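Peptidase (Yersinia bercovieri, PDB 5NYW) is of unknown function but, as an ancestral proteasome-type beta-subunit of the Ntn-hydrolase clan, probably forms a self-assembling peptidase. Local coordinates at residues A5-S10 against A139-P144; S10-A15 against E123-F128; T1-M6 against F146-S151; E82-L87 against L114-Q119. All coordinates share one frame; numbering follows the deposited sequence.

How the contacts relate
Contacts 1 and 3 both use strand 2-7. Contact 3 pairs it with strand 145-149, and contact 1 carries the pairing into the loop before that strand; their centres lie about 14 Å apart. Contact 2 is about 7 Å from contact 1, centre to centre, and packs the neighbouring strand 11-23 against the second sheet. Contact 4 covers the far face of that second sheet with a helix, its centre about 11 Å from that of contact 2. Between the sheets, Leu-115 of contact 4 packs on Ala-5 and Phe-146 of contact 3. Contact 3 contains Thr-1, which probably corresponds to the N-terminal nucleophile of active proteasome beta-subunits.

Contact 1 (A5-S10 against A139-P144); sequences AMRLSS and ATQDTP
The long side chain of Arg-7 reaches past the turn at 139-144 and overlaps the backbone of Thr-140. Arg-7 NH2 is 3.8 Å from Thr-140 C, which lies at the edge of the guanidinium, near its plane. CG is anti to the backbone N (chi1 176°), and the chain runs extended to NE. This carries the guanidinium from the strand to the turn. A water links the strand to the turn. It accepts from Arg-7 NH2 at 2.6 Å and donates to Arg-7 O and to Thr-140 O. Arg-7 NE donates to Leu-125 O, which holds the group from a second direction. At the backbone, Arg-7 N donates to Pro-144 O at 2.7 Å, almost straight at 164°. This bond extends the antiparallel pairing of strands 2-7 and 145-149 in the Ntn-hydrolase sandwich beyond the start of strand 145-149. The Pro-144 ring also packs here, with CB 3.4 Å from Arg-7 O. The turn is braced from within by an ST motif: Thr-140 OG1 accepts from Thr-143 N at 3.2 Å. Its outer side meets a neighbouring subunit, where Asp-142 forms a salt bridge with Arg-210 of that subunit.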
loop_
_atom_site.group_PDB
_atom_site.type_symbol
_atom_site.label_atom_id
_atom_site.label_comp_id
_atom_site.label_asym_id
_atom_site.label_seq_id
_atom_site.Cartn_x
_atom_site.Cartn_y
_atom_site.Cartn_z
ATOM N N ALA L 5 16.720 -37.976 -15.528
ATOM C CA ALA L 5 16.870 -37.772 -16.956
ATOM C C ALA L 5 18.314 -37.431 -17.242
ATOM O O ALA L 5 18.930 -36.673 -16.508
ATOM C CB ALA L 5 15.939 -36.675 -17.442
ATOM N N MET L 6 18.842 -37.985 -18.321
ATOM C CA MET L 6 20.233 -37.805 -18.686
ATOM C C MET L 6 20.362 -37.273 -20.110
ATOM O O MET L 6 19.723 -37.793 -21.029
ATOM C CB MET L 6 20.994 -39.129 -18.563
ATOM C CG MET L 6 20.943 -39.761 -17.193
ATOM S SD MET L 6 21.412 -41.503 -17.207
ATOM C CE MET L 6 21.476 -41.881 -15.458
ATOM N N ARG L 7 21.153 -36.217 -20.283
ATOM C CA ARG L 7 21.456 -35.695 -21.614
ATOM C C ARG L 7 22.893 -35.992 -22.018
ATOM O O ARG L 7 23.829 -35.420 -21.458
ATOM C CB ARG L 7 21.205 -34.191 -21.680
ATOM C CG ARG L 7 21.579 -33.542 -23.004
ATOM C CD ARG L 7 21.415 -32.034 -22.906
ATOM N NE ARG L 7 21.943 -31.316 -24.069
ATOM C CZ ARG L 7 23.158 -30.775 -24.137
ATOM N NH1 ARG L 7 23.528 -30.143 -25.236
ATOM N NH2 ARG L 7 23.995 -30.852 -23.105
ATOM N N LEU L 8 23.054 -36.846 -23.025
ATOM C CA LEU L 8 24.362 -37.291 -23.490
ATOM C C LEU L 8 24.574 -36.821 -24.912
ATOM O O LEU L 8 23.661 -36.261 -25.510
ATOM C CB LEU L 8 24.474 -38.807 -23.424
ATOM C CG LEU L 8 23.887 -39.404 -22.153
ATOM C CD1 LEU L 8 23.346 -40.776 -22.462
ATOM C CD2 LEU L 8 24.940 -39.440 -21.054
ATOM N N SER L 9 25.777 -37.028 -25.442
ATOM C CA SER L 9 26.085 -36.599 -26.802
ATOM C C SER L 9 25.227 -37.308 -27.854
ATOM O O SER L 9 24.877 -36.714 -28.880
ATOM C CB SER L 9 27.572 -36.800 -27.102
ATOM O OG SER L 9 27.964 -38.139 -26.887
ATOM N N SER L 10 24.908 -38.576 -27.604
ATOM C CA SER L 10 24.180 -39.399 -28.573
ATOM C C SER L 10 22.660 -39.476 -28.360
ATOM O O SER L 10 21.952 -40.054 -29.183
ATOM C CB SER L 10 24.772 -40.816 -28.585
ATOM O OG SER L 10 24.934 -41.323 -27.273
ATOM N N ALA L 139 20.461 -28.534 -18.413
ATOM C CA ALA L 139 21.590 -29.431 -18.293
ATOM C C ALA L 139 22.648 -29.039 -19.318
ATOM O O ALA L 139 22.332 -28.613 -20.430
ATOM C CB ALA L 139 21.158 -30.867 -18.481
ATOM N N THR L 140 23.905 -29.170 -18.919
ATOM C CA THR L 140 25.030 -28.882 -19.787
ATOM C C THR L 140 25.887 -30.144 -19.866
ATOM O O THR L 140 25.482 -31.209 -19.405
ATOM C CB THR L 140 25.880 -27.723 -19.259
ATOM O OG1 THR L 140 26.589 -28.138 -18.084
ATOM C CG2 THR L 140 25.005 -26.508 -18.947
ATOM N N GLN L 141 27.046 -30.035 -20.497
ATOM C CA GLN L 141 27.993 -31.144 -20.569
ATOM C C GLN L 141 28.687 -31.377 -19.213
ATOM O O GLN L 141 29.162 -32.477 -18.932
ATOM C CB GLN L 141 28.991 -30.882 -21.689
ATOM C CG GLN L 141 28.294 -30.829 -23.047
ATOM C CD GLN L 141 29.238 -30.639 -24.221
ATOM O OE1 GLN L 141 30.458 -30.569 -24.058
ATOM N NE2 GLN L 141 28.667 -30.538 -25.416
ATOM N N ASP L 142 28.761 -30.318 -18.400
ATOM C CA ASP L 142 29.347 -30.354 -17.055
ATOM C C ASP L 142 28.394 -30.973 -16.026
ATOM O O ASP L 142 28.826 -31.630 -15.081
ATOM C CB ASP L 142 29.742 -28.939 -16.602
ATOM C CG ASP L 142 30.937 -28.394 -17.347
ATOM O OD1 ASP L 142 31.911 -29.150 -17.506
ATOM O OD2 ASP L 142 30.899 -27.232 -17.802
ATOM N N THR L 143 27.101 -30.724 -16.209
ATOM C CA THR L 143 26.040 -31.349 -15.418
ATOM C C THR L 143 25.020 -31.984 -16.379
ATOM O O THR L 143 24.029 -31.360 -16.762
ATOM C CB THR L 143 25.350 -30.318 -14.487
ATOM O OG1 THR L 143 26.324 -29.716 -13.612
ATOM C CG2 THR L 143 24.252 -30.966 -13.666
ATOM N N PRO L 144 25.281 -33.233 -16.802
ATOM C CA PRO L 144 24.464 -33.809 -17.872
ATOM C C PRO L 144 23.225 -34.575 -17.412
ATOM O O PRO L 144 22.611 -35.233 -18.240
ATOM C CB PRO L 144 25.458 -34.736 -18.591
ATOM C CG PRO L 144 26.395 -35.180 -17.528
ATOM C CD PRO L 144 26.490 -34.034 -16.530
HETATM O O HOH W 1 24.095 -32.597 -21.144
#

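Contact 2 (S10-A15 against E123-F128); sequences SGLAFA and EGLRLF. Unlike the reference sequence in segment 10-15: Ala-13 (reference Val).
Leu-12 and Leu-125 carry most of the apolar packing. The two side chains lie alongside each other, pointing opposite ways, and Leu-12 CD1 lies 3.8 Å from Leu-125 CD2. The other branch of Leu-12 turns to the next inward-facing leucine, with CD2 4.1 Å from Leu-127 CB. Leu-12 thus touches two residues of the 123-128 segment, one with each methyl. Its CG sits beside the backbone N (chi1 -72°), which sends the fork across to the other segment.

A second kind of contact is methyl against backbone. Leu-125 CD1 presses on Gly-11, 3.3 Å from its CA. That is a close approach. Gly-11 has no side chain, and the methyl sits directly against its CA.

The charged groups belong to the 123-128 side alone. Arg-126 points away from Leu-12. Its NH1 meets Glu-123 OE2 at 3.6 Å, with the carboxylate oxygen in the guanidinium plane at its edge. Arg-126 NE has a stronger partner in Glu-138.

The contact lies between the two sheets of the sandwich. Strand 11-23 comes from the sheet that also holds strand 2-7. Strand 126-130 comes from the other sheet, next to strand 112-120. Helix 168-185 covers Ala-13 and Ala-15 on the outer face of the first, and helix 80-98 covers Arg-126 and Phe-128 on the outer face of the second.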
loop_
_atom_site.group_PDB
_atom_site.type_symbol
_atom_site.label_atom_id
_atom_site.label_comp_id
_atom_site.label_asym_id
_atom_site.label_seq_id
_atom_site.Cartn_x
_atom_site.Cartn_y
_atom_site.Cartn_z
ATOM N N SER L 10 24.908 -38.576 -27.604
ATOM C CA SER L 10 24.180 -39.399 -28.573
ATOM C C SER L 10 22.660 -39.476 -28.360
ATOM O O SER L 10 21.952 -40.054 -29.183
ATOM C CB SER L 10 24.772 -40.816 -28.585
ATOM O OG SER L 10 24.934 -41.323 -27.273
ATOM N N GLY L 11 22.159 -38.915 -27.264
ATOM C CA GLY L 11 20.734 -38.957 -26.963
ATOM C C GLY L 11 20.354 -38.698 -25.508
ATOM O O GLY L 11 21.185 -38.298 -24.689
ATOM N N LEU L 12 19.098 -38.980 -25.178
ATOM C CA LEU L 12 18.591 -38.794 -23.825
ATOM C C LEU L 12 18.109 -40.109 -23.220
ATOM O O LEU L 12 17.594 -40.977 -23.929
ATOM C CB LEU L 12 17.447 -37.779 -23.816
ATOM C CG LEU L 12 17.704 -36.292 -24.028
ATOM C CD1 LEU L 12 16.714 -35.759 -24.994
ATOM C CD2 LEU L 12 17.480 -35.620 -22.697
ATOM N N ALA L 13 18.300 -40.254 -21.911
ATOM C CA ALA L 13 17.766 -41.396 -21.174
ATOM C C ALA L 13 16.857 -40.909 -20.043
ATOM O O ALA L 13 17.200 -39.975 -19.318
ATOM C CB ALA L 13 18.912 -42.283 -20.621
ATOM N N PHE L 14 15.701 -41.542 -19.888
ATOM C CA PHE L 14 14.761 -41.170 -18.829
ATOM C C PHE L 14 14.373 -42.351 -17.951
ATOM O O PHE L 14 14.169 -43.463 -18.455
ATOM C CB PHE L 14 13.485 -40.566 -19.419
ATOM C CG PHE L 14 13.723 -39.415 -20.338
ATOM C CD1 PHE L 14 13.783 -38.125 -19.848
ATOM C CD2 PHE L 14 13.885 -39.613 -21.691
ATOM C CE1 PHE L 14 14.004 -37.049 -20.689
ATOM C CE2 PHE L 14 14.099 -38.532 -22.541
ATOM C CZ PHE L 14 14.161 -37.256 -22.040
ATOM N N ALA L 15 14.236 -42.119 -16.646
ATOM C CA ALA L 15 13.686 -43.162 -15.767
ATOM C C ALA L 15 12.815 -42.605 -14.636
ATOM O O ALA L 15 13.213 -41.690 -13.913
ATOM C CB ALA L 15 14.795 -43.984 -15.200
ATOM N N GLU L 123 17.069 -28.407 -33.828
ATOM C CA GLU L 123 17.945 -28.152 -32.690
ATOM C C GLU L 123 18.424 -29.494 -32.114
ATOM O O GLU L 123 17.874 -30.552 -32.439
ATOM C CB GLU L 123 17.236 -27.293 -31.633
ATOM C CG GLU L 123 16.189 -28.022 -30.813
ATOM C CD GLU L 123 15.561 -27.158 -29.720
ATOM O OE1 GLU L 123 14.665 -27.683 -29.028
ATOM O OE2 GLU L 123 15.970 -25.981 -29.533
ATOM N N GLY L 124 19.442 -29.452 -31.262
ATOM C CA GLY L 124 19.948 -30.657 -30.634
ATOM C C GLY L 124 19.125 -31.029 -29.414
ATOM O O GLY L 124 18.039 -30.512 -29.189
ATOM N N LEU L 125 19.633 -31.961 -28.632
ATOM C CA LEU L 125 18.952 -32.382 -27.423
ATOM C C LEU L 125 18.965 -31.306 -26.380
ATOM O O LEU L 125 19.985 -30.661 -26.182
ATOM C CB LEU L 125 19.620 -33.607 -26.848
ATOM C CG LEU L 125 19.882 -34.685 -27.865
ATOM C CD1 LEU L 125 20.757 -35.666 -27.158
ATOM C CD2 LEU L 125 18.576 -35.298 -28.323
ATOM N N ARG L 126 17.839 -31.111 -25.702
ATOM C CA ARG L 126 17.818 -30.189 -24.570
ATOM C C ARG L 126 17.070 -30.814 -23.395
ATOM O O ARG L 126 16.114 -31.564 -23.579
ATOM C CB ARG L 126 17.198 -28.850 -24.971
ATOM C CG ARG L 126 17.938 -28.192 -26.109
ATOM C CD ARG L 126 17.433 -26.800 -26.445
ATOM N NE ARG L 126 17.902 -25.789 -25.502
ATOM C CZ ARG L 126 17.710 -24.485 -25.666
ATOM N NH1 ARG L 126 17.077 -24.046 -26.750
ATOM N NH2 ARG L 126 18.172 -23.617 -24.768
ATOM N N LEU L 127 17.540 -30.522 -22.187
ATOM C CA LEU L 127 16.976 -31.071 -20.951
ATOM C C LEU L 127 16.875 -29.985 -19.883
ATOM O O LEU L 127 17.855 -29.295 -19.634
ATOM C CB LEU L 127 17.837 -32.225 -20.438
ATOM C CG LEU L 127 17.516 -32.788 -19.049
ATOM C CD1 LEU L 127 16.126 -33.379 -19.018
ATOM C CD2 LEU L 127 18.570 -33.803 -18.585
ATOM N N PHE L 128 15.699 -29.825 -19.268
ATOM C CA PHE L 128 15.472 -28.793 -18.241
ATOM C C PHE L 128 14.947 -29.354 -16.928
ATOM O O PHE L 128 14.275 -30.399 -16.891
ATOM C CB PHE L 128 14.462 -27.703 -18.690
ATOM C CG PHE L 128 14.913 -26.869 -19.876
ATOM C CD1 PHE L 128 14.912 -27.389 -21.167
ATOM C CD2 PHE L 128 15.410 -25.591 -19.681
ATOM C CE1 PHE L 128 15.333 -26.626 -22.244
ATOM C CE2 PHE L 128 15.853 -24.838 -20.744
ATOM C CZ PHE L 128 15.814 -25.353 -22.031
#

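Contact 3 (T1-M6 against F146-S151); sequences TYCVAM and FQIGES
Thr-1 and Glu-150 begin the pairing at the N-terminal end. Glu-150 N donates to Thr-1 O at 2.8 Å. Cys-3 and Ile-148 follow as an antiparallel hydrogen-bonded pair. Cys-3 N reaches Ile-148 O at 3.1 Å (174°), and Ile-148 N returns to Cys-3 O at 3.2 Å. Ala-5 and Phe-146 repeat this, with Ala-5 N to Phe-146 O at 3.2 Å and Phe-146 N to Ala-5 O at 3.1 Å. Every backbone N and O of these two pairs is therefore satisfied across the contact. The non-hydrogen-bonded positions are Tyr-2 with Gly-149 and Val-4 with Gln-147. There the strand 2-7 residues bond to strand 11-23, through Asp-17 and Ala-15. Val-4 O also accepts from Gln-47 NE2.

These strands form part of one sheet of the Ntn-hydrolase sandwich. Cys-3, Ala-5, Phe-146 and Ile-148 face the second sheet. Leu-115 packs on Ala-5, Phe-146 and Ile-148, while Cys-3 meets Gln-47. Cys-3 CB touches Ile-148 CG1 at 3.7 Å. Val-4 and Gln-147 lie on the opposite face; the Tyr-2 ring meets helix 168-185.

Gln-147 NE2 donates to Tyr-2 OH at 3.0 Å, with the hydroxyl oxygen in the amide plane. Ring and amide are turned 75° to each other. Tyr-2 CG is anti to the backbone N (chi1 170°), which brings the ring alongside residues 147-151, with Ile-148 O at its edge. The hydroxyl also bonds Ser-178 OG. Thr-1, probably the counterpart of the N-terminal threonine of proteasome beta-subunits, bonds Lys-32 NZ through OG1. Glu-150 forms a salt bridge with Lys-152 of a neighbouring subunit.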
loop_
_atom_site.group_PDB
_atom_site.type_symbol
_atom_site.label_atom_id
_atom_site.label_comp_id
_atom_site.label_asym_id
_atom_site.label_seq_id
_atom_site.Cartn_x
_atom_site.Cartn_y
_atom_site.Cartn_z
ATOM N N THR L 1 8.417 -41.736 -5.258
ATOM C CA THR L 1 8.594 -40.836 -6.391
ATOM C C THR L 1 10.093 -40.531 -6.618
ATOM O O THR L 1 10.750 -39.831 -5.834
ATOM C CB THR L 1 7.788 -39.518 -6.197
ATOM O OG1 THR L 1 6.386 -39.811 -6.102
ATOM C CG2 THR L 1 7.983 -38.602 -7.367
ATOM N N TYR L 2 10.615 -41.057 -7.721
ATOM C CA TYR L 2 11.980 -40.790 -8.146
ATOM C C TYR L 2 12.056 -40.778 -9.689
ATOM O O TYR L 2 11.651 -41.727 -10.359
ATOM C CB TYR L 2 12.936 -41.835 -7.543
ATOM C CG TYR L 2 14.337 -41.790 -8.101
ATOM C CD1 TYR L 2 14.981 -40.580 -8.299
ATOM C CD2 TYR L 2 15.019 -42.953 -8.420
ATOM C CE1 TYR L 2 16.243 -40.522 -8.811
ATOM C CE2 TYR L 2 16.303 -42.906 -8.929
ATOM C CZ TYR L 2 16.909 -41.682 -9.125
ATOM O OH TYR L 2 18.192 -41.596 -9.630
ATOM N N CYS L 3 12.546 -39.676 -10.248
ATOM C CA CYS L 3 12.722 -39.562 -11.689
ATOM C C CYS L 3 14.129 -39.084 -12.023
ATOM O O CYS L 3 14.697 -38.266 -11.310
ATOM C CB CYS L 3 11.688 -38.603 -12.296
ATOM S SG CYS L 3 9.929 -38.981 -11.942
ATOM N N VAL L 4 14.701 -39.612 -13.099
ATOM C CA VAL L 4 16.014 -39.154 -13.537
ATOM C C VAL L 4 16.005 -38.987 -15.053
ATOM O O VAL L 4 15.345 -39.736 -15.775
ATOM C CB VAL L 4 17.171 -40.122 -13.082
ATOM C CG1 VAL L 4 16.956 -41.559 -13.575
ATOM C CG2 VAL L 4 18.548 -39.592 -13.524
ATOM N N ALA L 5 16.720 -37.976 -15.528
ATOM C CA ALA L 5 16.870 -37.772 -16.956
ATOM C C ALA L 5 18.314 -37.431 -17.242
ATOM O O ALA L 5 18.930 -36.673 -16.508
ATOM C CB ALA L 5 15.939 -36.675 -17.442
ATOM N N MET L 6 18.842 -37.985 -18.321
ATOM C CA MET L 6 20.233 -37.805 -18.686
ATOM C C MET L 6 20.362 -37.273 -20.110
ATOM O O MET L 6 19.723 -37.793 -21.029
ATOM C CB MET L 6 20.994 -39.129 -18.563
ATOM C CG MET L 6 20.943 -39.761 -17.193
ATOM S SD MET L 6 21.412 -41.503 -17.207
ATOM C CE MET L 6 21.476 -41.881 -15.458
ATOM N N PHE L 146 19.627 -34.628 -14.329
ATOM C CA PHE L 146 18.844 -34.029 -13.233
ATOM C C PHE L 146 18.090 -35.103 -12.472
ATOM O O PHE L 146 17.658 -36.090 -13.059
ATOM C CB PHE L 146 17.823 -33.016 -13.756
ATOM C CG PHE L 146 18.424 -31.764 -14.279
ATOM C CD1 PHE L 146 19.416 -31.112 -13.581
ATOM C CD2 PHE L 146 17.990 -31.231 -15.488
ATOM C CE1 PHE L 146 19.977 -29.933 -14.083
ATOM C CE2 PHE L 146 18.539 -30.065 -15.993
ATOM C CZ PHE L 146 19.537 -29.412 -15.291
ATOM N N GLN L 147 17.900 -34.914 -11.173
ATOM C CA GLN L 147 17.028 -35.821 -10.437
ATOM C C GLN L 147 15.929 -35.026 -9.724
ATOM O O GLN L 147 16.182 -33.939 -9.205
ATOM C CB GLN L 147 17.817 -36.630 -9.407
ATOM C CG GLN L 147 19.097 -37.280 -9.889
ATOM C CD GLN L 147 19.860 -37.897 -8.717
ATOM O OE1 GLN L 147 20.556 -37.190 -7.992
ATOM N NE2 GLN L 147 19.745 -39.213 -8.538
ATOM N N ILE L 148 14.723 -35.584 -9.656
ATOM C CA ILE L 148 13.665 -35.036 -8.800
ATOM C C ILE L 148 13.075 -36.170 -7.932
ATOM O O ILE L 148 13.219 -37.355 -8.264
ATOM C CB ILE L 148 12.551 -34.333 -9.634
ATOM C CG1 ILE L 148 11.925 -35.278 -10.667
ATOM C CG2 ILE L 148 13.127 -33.096 -10.343
ATOM C CD1 ILE L 148 10.807 -34.623 -11.531
ATOM N N GLY L 149 12.431 -35.812 -6.819
ATOM C CA GLY L 149 11.916 -36.800 -5.886
ATOM C C GLY L 149 12.989 -37.323 -4.942
ATOM O O GLY L 149 13.928 -36.598 -4.597
ATOM N N GLU L 150 12.859 -38.585 -4.535
ATOM C CA GLU L 150 13.821 -39.198 -3.619
ATOM C C GLU L 150 15.085 -39.597 -4.363
ATOM O O GLU L 150 15.190 -40.711 -4.867
ATOM C CB GLU L 150 13.222 -40.422 -2.933
ATOM C CG GLU L 150 12.292 -40.111 -1.762
ATOM C CD GLU L 150 12.972 -39.400 -0.584
ATOM O OE1 GLU L 150 14.186 -39.571 -0.370
ATOM O OE2 GLU L 150 12.270 -38.672 0.144
ATOM N N SER L 151 16.054 -38.691 -4.403
ATOM C CA SER L 151 17.134 -38.769 -5.379
ATOM C C SER L 151 18.509 -39.063 -4.835
ATOM O O SER L 151 19.418 -39.361 -5.604
ATOM C CB SER L 151 17.243 -37.449 -6.111
ATOM O OG SER L 151 17.612 -36.460 -5.164
#

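Contact 4 (E82-L87 against L114-Q119); sequences EAATLL and LLLGGQ
Leu-116 lays its CD2 methyl over one face of the Ala-83 to Ala-84 peptide group. This is the flat group that the contact uses, since the side chains that meet are all aliphatic. The methyl is 3.6 Å from Ala-84 N and 3.9 Å from Ala-83 C. It stands above the peptide plane, not at its edge. Both alanine methyls also touch it, each at 4.0 Å from Leu-116 CD2 (Ala-83 CB and Ala-84 CB). Leu-116 CG is anti to the backbone N (chi1 167°), and this raises the fork from the strand to the helix.

One helical turn on, Leu-87 comes down on the same strand. Its CD2 rests between two leucines, 4.1 Å from Leu-116 CB and 4.2 Å from Leu-114 CD1. Leu-87 meets both at an oblique angle. Leu-115, between them in sequence, points the other way into the space between the two sheets, where it touches Ala-5 and Phe-146.

Helix 80-98 here runs roughly antiparallel to strand 112-120. The short segments make an angle of 157°, with their axes 9.6 Å apart at the closest. This is the outer helix layer of the alpha-beta-beta-alpha sandwich, set on the middle strand of its sheet. Phe-128 and Ile-130 of the adjacent strand, and Leu-62 of helix 52-65, widen the same apolar layer.

The small alanines let the helix backbone sit close to the Leu-116 methyl. With aliphatic and methyl-to-peptide contacts across the segments, the two are held by shape and burial, not by directional polar bonds.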
loop_
_atom_site.group_PDB
_atom_site.type_symbol
_atom_site.label_atom_id
_atom_site.label_comp_id
_atom_site.label_asym_id
_atom_site.label_seq_id
_atom_site.Cartn_x
_atom_site.Cartn_y
_atom_site.Cartn_z
ATOM N N GLU L 82 11.423 -22.469 -25.223
ATOM C CA GLU L 82 10.061 -21.937 -25.178
ATOM C C GLU L 82 9.136 -22.936 -24.514
ATOM O O GLU L 82 8.229 -22.574 -23.781
ATOM C CB GLU L 82 9.547 -21.620 -26.587
ATOM C CG GLU L 82 10.350 -20.563 -27.334
ATOM C CD GLU L 82 9.745 -20.230 -28.684
ATOM O OE1 GLU L 82 8.713 -20.842 -29.034
ATOM O OE2 GLU L 82 10.312 -19.377 -29.405
ATOM N N ALA L 83 9.402 -24.212 -24.746
ATOM C CA ALA L 83 8.650 -25.261 -24.090
ATOM C C ALA L 83 8.832 -25.136 -22.570
ATOM O O ALA L 83 7.876 -25.276 -21.811
ATOM C CB ALA L 83 9.093 -26.605 -24.583
ATOM N N ALA L 84 10.058 -24.864 -22.137
ATOM C CA ALA L 84 10.360 -24.673 -20.712
ATOM C C ALA L 84 9.668 -23.463 -20.098
ATOM O O ALA L 84 9.157 -23.563 -18.985
ATOM C CB ALA L 84 11.877 -24.565 -20.496
ATOM N N THR L 85 9.660 -22.321 -20.796
ATOM C CA THR L 85 8.942 -21.152 -20.274
ATOM C C THR L 85 7.451 -21.504 -20.166
ATOM O O THR L 85 6.766 -21.063 -19.246
ATOM C CB THR L 85 9.121 -19.860 -21.124
ATOM O OG1 THR L 85 8.525 -20.007 -22.416
ATOM C CG2 THR L 85 10.577 -19.495 -21.253
ATOM N N LEU L 86 6.956 -22.278 -21.131
ATOM C CA LEU L 86 5.557 -22.677 -21.153
ATOM C C LEU L 86 5.195 -23.542 -19.943
ATOM O O LEU L 86 4.151 -23.356 -19.314
ATOM C CB LEU L 86 5.247 -23.425 -22.450
ATOM C CG LEU L 86 3.786 -23.857 -22.597
ATOM C CD1 LEU L 86 2.893 -22.625 -22.648
ATOM C CD2 LEU L 86 3.565 -24.736 -23.821
ATOM N N LEU L 87 6.053 -24.492 -19.612
ATOM C CA LEU L 87 5.841 -25.318 -18.424
ATOM C C LEU L 87 5.856 -24.458 -17.153
ATOM O O LEU L 87 5.048 -24.645 -16.249
ATOM C CB LEU L 87 6.904 -26.414 -18.335
ATOM C CG LEU L 87 6.361 -27.780 -18.728
ATOM C CD1 LEU L 87 6.015 -27.774 -20.207
ATOM C CD2 LEU L 87 7.393 -28.818 -18.442
ATOM N N LEU L 114 9.542 -30.611 -12.039
ATOM C CA LEU L 114 9.384 -31.312 -13.300
ATOM C C LEU L 114 10.699 -31.430 -14.042
ATOM O O LEU L 114 11.581 -30.584 -13.881
ATOM C CB LEU L 114 8.361 -30.604 -14.193
ATOM C CG LEU L 114 6.981 -30.385 -13.585
ATOM C CD1 LEU L 114 6.137 -29.624 -14.550
ATOM C CD2 LEU L 114 6.361 -31.716 -13.319
ATOM N N LEU L 115 10.823 -32.486 -14.849
ATOM C CA LEU L 115 11.901 -32.582 -15.827
ATOM C C LEU L 115 11.293 -32.547 -17.235
ATOM O O LEU L 115 10.230 -33.133 -17.497
ATOM C CB LEU L 115 12.742 -33.845 -15.618
ATOM C CG LEU L 115 13.514 -33.919 -14.295
ATOM C CD1 LEU L 115 14.434 -35.105 -14.275
ATOM C CD2 LEU L 115 14.284 -32.643 -14.005
ATOM N N LEU L 116 11.955 -31.805 -18.114
ATOM C CA LEU L 116 11.551 -31.649 -19.502
ATOM C C LEU L 116 12.725 -31.906 -20.398
ATOM O O LEU L 116 13.730 -31.218 -20.299
ATOM C CB LEU L 116 11.023 -30.245 -19.755
ATOM C CG LEU L 116 10.832 -29.817 -21.211
ATOM C CD1 LEU L 116 9.677 -30.569 -21.878
ATOM C CD2 LEU L 116 10.629 -28.310 -21.263
ATOM N N GLY L 117 12.623 -32.905 -21.260
ATOM C CA GLY L 117 13.746 -33.235 -22.111
ATOM C C GLY L 117 13.298 -33.679 -23.476
ATOM O O GLY L 117 12.189 -34.176 -23.645
ATOM N N GLY L 118 14.163 -33.517 -24.462
ATOM C CA GLY L 118 13.824 -33.995 -25.782
ATOM C C GLY L 118 14.447 -33.213 -26.905
ATOM O O GLY L 118 15.494 -32.556 -26.735
ATOM N N GLN L 119 13.782 -33.262 -28.055
ATOM C CA GLN L 119 14.308 -32.603 -29.239
ATOM C C GLN L 119 13.165 -32.084 -30.087
ATOM O O GLN L 119 12.173 -32.788 -30.303
ATOM C CB GLN L 119 15.169 -33.570 -30.049
ATOM C CG GLN L 119 15.992 -32.920 -31.131
ATOM C CD GLN L 119 16.863 -33.919 -31.873
ATOM O OE1 GLN L 119 16.601 -35.123 -31.841
ATOM N NE2 GLN L 119 17.925 -33.428 -32.518
#